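Local coordinates for DNA mismatch repair protein PMS1 (Saccharomyces cerevisiae, PDB 3H4L) that probably acts in DNA mismatch repair, binding ATP through its N-terminal, GHKL-type ATPase region, at residues B[228-233]-B[268-273]; B[287-292]-B[317-322]. One frame throughout, in Å; residues are numbered along the deposited sequence.

Contact 1: B[228-233]-B[268-273]; sequences GLEEVD and ISQNSF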
loop_
_atom_site.group_PDB
_atom_site.type_symbol
_atom_site.label_atom_id
_atom_site.label_comp_id
_atom_site.label_asym_id
_atom_site.label_seq_id
_atom_site.Cartn_x
_atom_site.Cartn_y
_atom_site.Cartn_z
ATOM N N GLY B 228 11.730 20.847 -8.810
ATOM C CA GLY B 228 12.128 21.953 -7.954
ATOM C C GLY B 228 13.372 21.670 -7.131
ATOM O O GLY B 228 13.859 22.543 -6.415
ATOM N N LEU B 229 13.887 20.445 -7.234
ATOM C CA LEU B 229 15.080 20.047 -6.493
ATOM C C LEU B 229 16.366 20.327 -7.254
ATOM O O LEU B 229 16.405 20.278 -8.486
ATOM C CB LEU B 229 15.043 18.557 -6.149
ATOM C CG LEU B 229 14.035 18.009 -5.146
ATOM C CD1 LEU B 229 14.382 16.551 -4.907
ATOM C CD2 LEU B 229 14.074 18.784 -3.831
ATOM N N GLU B 230 17.417 20.608 -6.494
ATOM C CA GLU B 230 18.732 20.891 -7.043
ATOM C C GLU B 230 19.752 20.237 -6.131
ATOM O O GLU B 230 19.640 20.329 -4.911
ATOM C CB GLU B 230 18.993 22.405 -7.088
ATOM C CG GLU B 230 18.153 23.164 -8.108
ATOM C CD GLU B 230 18.538 22.831 -9.536
ATOM O OE1 GLU B 230 17.792 23.207 -10.464
ATOM O OE2 GLU B 230 19.594 22.195 -9.732
ATOM N N GLU B 231 20.741 19.577 -6.719
ATOM C CA GLU B 231 21.780 18.920 -5.942
ATOM C C GLU B 231 22.538 19.900 -5.052
ATOM O O GLU B 231 22.763 21.055 -5.425
ATOM C CB GLU B 231 22.765 18.219 -6.874
ATOM C CG GLU B 231 24.080 17.854 -6.199
ATOM C CD GLU B 231 25.063 17.175 -7.134
ATOM O OE1 GLU B 231 26.242 17.017 -6.745
ATOM O OE2 GLU B 231 24.661 16.795 -8.251
ATOM N N VAL B 232 22.924 19.420 -3.874
ATOM C CA VAL B 232 23.677 20.208 -2.914
ATOM C C VAL B 232 24.972 19.449 -2.665
ATOM O O VAL B 232 24.949 18.257 -2.371
ATOM C CB VAL B 232 22.893 20.371 -1.583
ATOM C CG1 VAL B 232 23.758 21.049 -0.522
ATOM C CG2 VAL B 232 21.646 21.192 -1.827
ATOM N N ASP B 233 26.099 20.143 -2.805
ATOM C CA ASP B 233 27.418 19.542 -2.600
ATOM C C ASP B 233 28.281 20.575 -1.871
ATOM O O ASP B 233 29.049 21.305 -2.502
ATOM C CB ASP B 233 28.054 19.203 -3.951
ATOM C CG ASP B 233 29.049 18.054 -3.866
ATOM O OD1 ASP B 233 29.795 17.971 -2.864
ATOM O OD2 ASP B 233 29.094 17.239 -4.816
ATOM N N ILE B 268 17.838 19.947 -2.193
ATOM C CA ILE B 268 16.975 20.891 -1.502
ATOM C C ILE B 268 16.248 21.690 -2.569
ATOM O O ILE B 268 16.755 21.863 -3.680
ATOM C CB ILE B 268 17.786 21.838 -0.585
ATOM C CG1 ILE B 268 16.831 22.650 0.288
ATOM C CG2 ILE B 268 18.642 22.779 -1.418
ATOM C CD1 ILE B 268 17.500 23.391 1.432
ATOM N N SER B 269 15.051 22.157 -2.244
ATOM C CA SER B 269 14.269 22.926 -3.196
ATOM C C SER B 269 14.977 24.208 -3.582
ATOM O O SER B 269 15.585 24.869 -2.742
ATOM C CB SER B 269 12.901 23.265 -2.610
ATOM O OG SER B 269 12.111 22.102 -2.494
ATOM N N GLN B 270 14.902 24.548 -4.862
ATOM C CA GLN B 270 15.515 25.771 -5.334
ATOM C C GLN B 270 14.615 26.925 -4.906
ATOM O O GLN B 270 13.394 26.774 -4.842
ATOM C CB GLN B 270 15.702 25.731 -6.853
ATOM C CG GLN B 270 14.536 25.234 -7.661
ATOM C CD GLN B 270 14.886 25.144 -9.143
ATOM O OE1 GLN B 270 15.408 26.095 -9.728
ATOM N NE2 GLN B 270 14.597 24.003 -9.753
ATOM N N ASN B 271 15.225 28.062 -4.579
ATOM C CA ASN B 271 14.483 29.237 -4.119
ATOM C C ASN B 271 13.522 29.807 -5.149
ATOM O O ASN B 271 12.689 30.648 -4.822
ATOM C CB ASN B 271 15.448 30.341 -3.686
ATOM C CG ASN B 271 16.411 30.742 -4.790
ATOM O OD1 ASN B 271 16.077 30.689 -5.976
ATOM N ND2 ASN B 271 17.611 31.163 -4.400
ATOM N N SER B 272 13.652 29.359 -6.391
ATOM C CA SER B 272 12.785 29.824 -7.463
ATOM C C SER B 272 11.338 29.854 -6.957
ATOM O O SER B 272 10.865 28.895 -6.338
ATOM C CB SER B 272 12.918 28.890 -8.669
ATOM O OG SER B 272 12.250 29.414 -9.798
ATOM N N PHE B 273 10.652 30.966 -7.202
ATOM C CA PHE B 273 9.265 31.133 -6.772
ATOM C C PHE B 273 8.396 29.916 -7.093
ATOM O O PHE B 273 8.394 29.414 -8.218
ATOM C CB PHE B 273 8.666 32.387 -7.417
#
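Gly228 and Glu230 meet Ile268 and Gln270 through three backbone hydrogen bonds. Glu230 and Ile268 form an antiparallel hydrogen-bonded pair: Glu230 N lies 3.2 Å from Ile268 O, and Ile268 N lies 3.3 Å from Glu230 O. Beyond it, Leu229 faces Ser269 as a non-hydrogen-bonded pair, with their CA atoms 4.5 Å apart. The third bond, from Gln270 N to Gly228 O at 2.7 Å, is shorter, with an N-H...O angle of 163°. The same oxygen also receives a CA-H...O contact from Ser269 CA at 3.3 Å. Gly228 has a positive phi, at which a CB would press on the preceding carbonyl oxygen.

Polar side chains meet where the pairing runs out, at the start of strand 229-237 and the end of 261-269. With chi1 at 45°, CG of Gln270 is wedged between its own backbone N and carbonyl carbon and comes within 3.0 Å of Gly228 O. From there the extended chain carries its amide past the bent side chain of Glu230. Gln270 NE2 and Glu230 OE1 are 3.4 Å apart, but the angle is too poor for a hydrogen bond, and the amide and carboxylate planes stand 82° apart.

Between the apolar side chains, Val232 CG2 touches Ile268 CG2 at 3.4 Å, the two crossing at a slant, while Leu229 CD2 reaches back to the peptide between Ile268 and Ser269.

Helix 343-362 covers this end of the pair: Tyr357 packs on Glu230, and Tyr358 packs on Ile268 and hydrogen-bonds Ser269 O through its hydroxyl. An edge strand, 229-237, paired antiparallel with 261-269 and backed by a helix fits the two-layer alpha/beta architecture of the S5-like domain of MutL-family proteins.

Contact 2: B[287-292]-B[317-322]; sequences VNKRPV and FLNLEL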
loop_
_atom_site.group_PDB
_atom_site.type_symbol
_atom_site.label_atom_id
_atom_site.label_comp_id
_atom_site.label_asym_id
_atom_site.label_seq_id
_atom_site.Cartn_x
_atom_site.Cartn_y
_atom_site.Cartn_z
ATOM N N VAL B 287 23.036 12.519 9.454
ATOM C CA VAL B 287 24.412 12.689 9.885
ATOM C C VAL B 287 24.978 11.279 9.827
ATOM O O VAL B 287 24.596 10.402 10.607
ATOM C CB VAL B 287 24.499 13.252 11.313
ATOM C CG1 VAL B 287 25.960 13.349 11.749
ATOM C CG2 VAL B 287 23.848 14.621 11.357
ATOM N N ASN B 288 25.877 11.064 8.874
ATOM C CA ASN B 288 26.478 9.754 8.659
ATOM C C ASN B 288 25.399 8.700 8.408
ATOM O O ASN B 288 25.296 7.704 9.126
ATOM C CB ASN B 288 27.364 9.344 9.844
ATOM C CG ASN B 288 28.563 10.262 10.022
ATOM O OD1 ASN B 288 29.109 10.804 9.053
ATOM N ND2 ASN B 288 28.988 10.431 11.268
ATOM N N LYS B 289 24.586 8.966 7.387
ATOM C CA LYS B 289 23.510 8.090 6.927
ATOM C C LYS B 289 22.465 7.591 7.920
ATOM O O LYS B 289 21.899 6.519 7.731
ATOM C CB LYS B 289 24.118 6.893 6.203
ATOM C CG LYS B 289 25.150 7.269 5.149
ATOM C CD LYS B 289 24.548 8.173 4.085
ATOM C CE LYS B 289 25.530 8.426 2.945
ATOM N NZ LYS B 289 24.960 9.313 1.881
ATOM N N ARG B 290 22.185 8.360 8.961
ATOM C CA ARG B 290 21.187 7.941 9.935
ATOM C C ARG B 290 20.233 9.080 10.253
ATOM O O ARG B 290 20.665 10.188 10.577
ATOM C CB ARG B 290 21.876 7.467 11.213
ATOM C CG ARG B 290 22.897 6.377 10.960
ATOM C CD ARG B 290 23.662 6.002 12.213
ATOM N NE ARG B 290 24.633 4.945 11.947
ATOM C CZ ARG B 290 25.471 4.457 12.856
ATOM N NH1 ARG B 290 25.456 4.936 14.095
ATOM N NH2 ARG B 290 26.322 3.492 12.530
ATOM N N PRO B 291 18.915 8.828 10.152
ATOM C CA PRO B 291 17.958 9.891 10.453
ATOM C C PRO B 291 18.271 10.434 11.829
ATOM O O PRO B 291 18.430 9.670 12.774
ATOM C CB PRO B 291 16.617 9.168 10.416
ATOM C CG PRO B 291 16.824 8.176 9.350
ATOM C CD PRO B 291 18.215 7.629 9.665
ATOM N N VAL B 292 18.387 11.750 11.931
ATOM C CA VAL B 292 18.682 12.388 13.200
ATOM C C VAL B 292 17.739 13.567 13.377
ATOM O O VAL B 292 17.297 14.161 12.395
ATOM C CB VAL B 292 20.144 12.881 13.246
ATOM C CG1 VAL B 292 21.101 11.690 13.209
ATOM C CG2 VAL B 292 20.412 13.805 12.075
ATOM N N PHE B 317 16.680 17.175 1.963
ATOM C CA PHE B 317 17.289 15.850 1.899
ATOM C C PHE B 317 18.788 16.104 1.975
ATOM O O PHE B 317 19.485 16.092 0.960
ATOM C CB PHE B 317 16.963 15.146 0.578
ATOM C CG PHE B 317 15.501 14.978 0.327
ATOM C CD1 PHE B 317 14.846 15.790 -0.591
ATOM C CD2 PHE B 317 14.774 14.012 1.012
ATOM C CE1 PHE B 317 13.480 15.644 -0.829
ATOM C CE2 PHE B 317 13.403 13.854 0.785
ATOM C CZ PHE B 317 12.757 14.672 -0.137
ATOM N N LEU B 318 19.284 16.349 3.180
ATOM C CA LEU B 318 20.699 16.628 3.332
ATOM C C LEU B 318 21.424 15.692 4.263
ATOM O O LEU B 318 20.966 15.410 5.368
ATOM C CB LEU B 318 20.892 18.060 3.815
ATOM C CG LEU B 318 20.302 19.112 2.883
ATOM C CD1 LEU B 318 20.632 20.480 3.429
ATOM C CD2 LEU B 318 20.868 18.945 1.482
ATOM N N ASN B 319 22.569 15.209 3.805
ATOM C CA ASN B 319 23.378 14.325 4.620
ATOM C C ASN B 319 24.640 15.051 5.040
ATOM O O ASN B 319 25.365 15.577 4.194
ATOM C CB ASN B 319 23.769 13.059 3.853
ATOM C CG ASN B 319 24.649 12.127 4.679
ATOM O OD1 ASN B 319 24.205 11.552 5.682
ATOM N ND2 ASN B 319 25.906 11.987 4.270
ATOM N N LEU B 320 24.874 15.096 6.351
ATOM C CA LEU B 320 26.067 15.718 6.912
ATOM C C LEU B 320 27.021 14.573 7.198
ATOM O O LEU B 320 26.755 13.721 8.054
ATOM C CB LEU B 320 25.764 16.465 8.216
ATOM C CG LEU B 320 24.713 17.577 8.212
ATOM C CD1 LEU B 320 24.925 18.470 9.429
ATOM C CD2 LEU B 320 24.823 18.399 6.934
ATOM N N GLU B 321 28.121 14.551 6.455
ATOM C CA GLU B 321 29.132 13.520 6.590
ATOM C C GLU B 321 30.337 14.126 7.303
ATOM O O GLU B 321 30.862 15.157 6.886
ATOM C CB GLU B 321 29.535 13.018 5.200
ATOM C CG GLU B 321 30.275 11.688 5.172
ATOM C CD GLU B 321 29.395 10.532 5.597
ATOM O OE1 GLU B 321 28.324 10.339 4.978
ATOM O OE2 GLU B 321 29.774 9.816 6.550
ATOM N N LEU B 322 30.759 13.493 8.390
ATOM C CA LEU B 322 31.911 13.965 9.151
ATOM C C LEU B 322 32.348 12.881 10.133
ATOM O O LEU B 322 31.642 11.889 10.335
ATOM C CB LEU B 322 31.568 15.251 9.915
ATOM C CG LEU B 322 30.719 15.137 11.184
ATOM C CD1 LEU B 322 30.724 16.466 11.915
ATOM C CD2 LEU B 322 29.306 14.716 10.831
#
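Val287 and Leu320 are the parallel bridge between edge strand 283-287 and strand 316-321, the two strands joined through helix 295-306 in the beta-alpha-beta unit of the S5-like domain. Their CA atoms are 4.6 Å apart. Leu320 O serves both Asn288 N, by a hydrogen bond of 2.9 Å, and Val287 CA, by a CA-H...O contact of 3.1 Å. Asn288 and Lys289 then take successive left-handed backbone conformations, which turn the chain out of the strand.

At this turn the amide of Asn319 takes over the hydrogen bonding to the backbone. With CG anti to the backbone N (chi1 179°), the side chain of Asn319 extends toward the turn, where OD1 accepts a hydrogen bond from Lys289 N at 3.1 Å. The donor lies only 17° out of the amide's carbonyl plane. The other end of the group is also used: Asn319 ND2 donates to Glu321 OE1 at 3.0 Å, meeting that oxygen on its anti side, 34° out of the carboxylate plane. Bonds at both ends fix the rotation of the amide.

Lys289 crosses Asn319 at about a right angle. A bend at chi2 brings its chain over one face of the amide, CD on the OD1 side and NZ over the ND2 side. The ammonium stops short of the carboxylate, Lys289 NZ and Glu321 OE1 being 4.7 Å apart, so any attraction between these opposite charges is at longer range. Ile184 of helix 167-184 touches both Lys289 and Asn319.

Val287 and Leu320 share a face of the sheet, and Leu322 lies just beyond the strand. Val287 slants across both leucines, its two methyls dividing the work: CG2 meets Leu320 CB at 4.1 Å, and CG1 meets Leu322 CD2 at 3.7 Å.

Contacts 1 and 2 occupy one four-stranded mixed sheet, in the order 229-237, 261-269, 316-321, 283-287, with their centres about 18 Å apart. Contact 1 joins the first two strands and contact 2 the last two, so each includes one edge strand within the chain. The inner strands 261-269 and 316-321 are direct neighbours and connect them. In sequence they come in series, contact 1 closing before contact 2 opens. Side chains also meet directly: Val232 CB lies 3.9 Å from Leu318 CD2, and Leu229 CD1 lies 4.3 Å from Phe317 CE1. Together they span the sheet of the S5-like domain, separate from the ATP-binding region's eight-stranded sheet.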